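Protein virB8 (Agrobacterium tumefaciens, PDB 2CC3) is a dimeric inner-membrane component of the type IV secretion system, its periplasmic domain present here, and is thought to help direct T-DNA transfer into plant cells. Local coordinates at residues 17-22 and 133-138. Numbering follows the deposited sequence.
Sequences EYVRLR and TSYQTS
Y135 reaches from strand 130-139 to helix 6-23 and meets Y18 and R22 with its ring. The Y18 pair is an offset edge-to-face stack, with centroids 5.4 Å apart and planes at 68°; at its closest, Y18 CE2 lies 3.6 Å from Y135 CD1. R22 covers a face of the same ring. Its CD makes a CH-pi contact 4.1 Å from the centroid of the Y135 ring, and the guanidinium continues across the rim, nearly parallel to the ring at 19°, bringing NH1 to 3.4 Å from Y135 CD2. The R22 chain, extended from CG to NE, runs past the tyrosine in the opposite direction, which is why both methylene and guanidinium touch one ring. V19 adds a looser contact at the phenol end.

Two bonds from NH1 help set the rotation of the guanidinium. R22 NH1 donates to Y18 OH at 3.0 Å, almost in the guanidinium plane though bent at 142°, and also to a water that in turn donates to Y135 O, 3.1 Å away. NH2 adds a weak bond to N48 OD1. Farther out, Y18 OH bonds S41, Y135 OH bonds E23, and V45 of helix 43-53 packs on Y18, R22 and Y135. From the strand side, A108 and V110 of strand 102-114 also touch Y135.

The contact thus joins the first helix of this NTF2-like periplasmic domain to the strand that ends its antiparallel sheet within the chain. An aromatic pair, a CH-pi contact and a guanidinium laid over the ring's rim combine here, and E23 probably steadies the phenol and makes its ring somewhat more electron-rich toward the arginine.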
# COMPACT_ATOMS: atom_id res chain seq x y z
N GLU A 17 7.99 0.52 -0.58
CA GLU A 17 6.66 0.72 -1.15
C GLU A 17 6.78 1.37 -2.54
O GLU A 17 6.09 0.97 -3.49
CB GLU A 17 5.81 1.54 -0.20
CG GLU A 17 4.42 1.82 -0.71
CD GLU A 17 3.76 2.96 0.03
OE1 GLU A 17 4.34 3.49 1.03
OE2 GLU A 17 2.65 3.34 -0.40
N TYR A 18 7.67 2.35 -2.67
CA TYR A 18 7.98 2.93 -3.99
C TYR A 18 8.37 1.86 -4.97
O TYR A 18 7.73 1.68 -6.04
CB TYR A 18 9.07 4.01 -3.92
CG TYR A 18 9.28 4.75 -5.25
CD1 TYR A 18 8.49 5.85 -5.58
CD2 TYR A 18 10.27 4.33 -6.16
CE1 TYR A 18 8.67 6.53 -6.79
CE2 TYR A 18 10.45 4.97 -7.36
CZ TYR A 18 9.66 6.08 -7.68
OH TYR A 18 9.83 6.72 -8.88
N VAL A 19 9.42 1.12 -4.64
CA VAL A 19 9.83 0.01 -5.50
C VAL A 19 8.67 -0.92 -5.82
O VAL A 19 8.38 -1.20 -6.99
CB VAL A 19 10.98 -0.82 -4.86
CG1 VAL A 19 11.37 -2.02 -5.74
CG2 VAL A 19 12.14 0.06 -4.60
N ARG A 20 7.99 -1.39 -4.77
CA ARG A 20 6.95 -2.37 -4.99
C ARG A 20 5.89 -1.81 -5.94
O ARG A 20 5.48 -2.50 -6.88
CB ARG A 20 6.35 -2.79 -3.64
CG ARG A 20 5.30 -3.87 -3.69
CD ARG A 20 4.56 -4.02 -2.32
NE ARG A 20 3.64 -2.91 -2.01
CZ ARG A 20 2.33 -2.85 -2.34
NH1 ARG A 20 1.70 -3.84 -2.99
NH2 ARG A 20 1.63 -1.78 -1.99
N LEU A 21 5.40 -0.60 -5.66
CA LEU A 21 4.33 -0.01 -6.49
C LEU A 21 4.79 0.24 -7.93
O LEU A 21 4.03 0.08 -8.88
CB LEU A 21 3.79 1.30 -5.87
CG LEU A 21 2.87 1.26 -4.63
CD1 LEU A 21 2.80 2.62 -4.01
CD2 LEU A 21 1.44 0.77 -4.90
N ARG A 22 6.06 0.60 -8.10
CA ARG A 22 6.58 0.91 -9.41
C ARG A 22 6.89 -0.34 -10.25
O ARG A 22 6.70 -0.33 -11.47
CB ARG A 22 7.79 1.86 -9.29
CG ARG A 22 8.47 2.11 -10.61
CD ARG A 22 9.37 3.33 -10.63
NE ARG A 22 9.86 3.53 -12.00
CZ ARG A 22 10.52 4.61 -12.39
NH1 ARG A 22 10.76 5.59 -11.54
NH2 ARG A 22 10.93 4.71 -13.64
N THR A 133 14.36 11.41 -6.37
CA THR A 133 15.06 12.33 -7.29
C THR A 133 15.92 11.66 -8.38
O THR A 133 16.20 12.27 -9.44
CB THR A 133 15.98 13.28 -6.49
OG1 THR A 133 16.86 12.51 -5.65
CG2 THR A 133 15.14 14.18 -5.64
N SER A 134 16.34 10.42 -8.11
CA SER A 134 16.88 9.52 -9.12
C SER A 134 16.50 8.05 -8.87
O SER A 134 16.41 7.59 -7.73
CB SER A 134 18.40 9.69 -9.24
OG SER A 134 18.90 8.79 -10.21
N TYR A 135 16.27 7.33 -9.97
CA TYR A 135 15.83 5.94 -9.92
C TYR A 135 16.24 5.16 -11.16
O TYR A 135 15.82 5.48 -12.26
CB TYR A 135 14.32 5.86 -9.88
CG TYR A 135 13.82 4.44 -9.68
CD1 TYR A 135 13.70 3.90 -8.39
CD2 TYR A 135 13.43 3.64 -10.78
CE1 TYR A 135 13.20 2.61 -8.19
CE2 TYR A 135 12.96 2.37 -10.59
CZ TYR A 135 12.83 1.86 -9.28
OH TYR A 135 12.35 0.57 -9.03
N GLN A 136 16.99 4.09 -10.93
CA GLN A 136 17.39 3.16 -11.97
C GLN A 136 17.28 1.74 -11.42
O GLN A 136 17.50 1.49 -10.24
CB GLN A 136 18.85 3.42 -12.39
CG GLN A 136 19.12 4.80 -13.02
CD GLN A 136 19.34 5.93 -11.99
OE1 GLN A 136 19.92 5.71 -10.92
NE2 GLN A 136 18.84 7.14 -12.33
N THR A 137 16.95 0.81 -12.28
CA THR A 137 16.94 -0.56 -11.84
C THR A 137 17.63 -1.48 -12.83
O THR A 137 17.66 -1.22 -14.02
CB THR A 137 15.53 -1.02 -11.41
OG1 THR A 137 15.61 -2.36 -10.92
CG2 THR A 137 14.51 -0.88 -12.56
N SER A 138 18.25 -2.51 -12.31
CA SER A 138 19.00 -3.42 -13.15
C SER A 138 18.68 -4.84 -12.78
O SER A 138 18.78 -5.24 -11.63
CB SER A 138 20.49 -3.13 -12.98
OG SER A 138 20.73 -2.78 -11.62
O HOH W 1 13.15 7.01 -12.86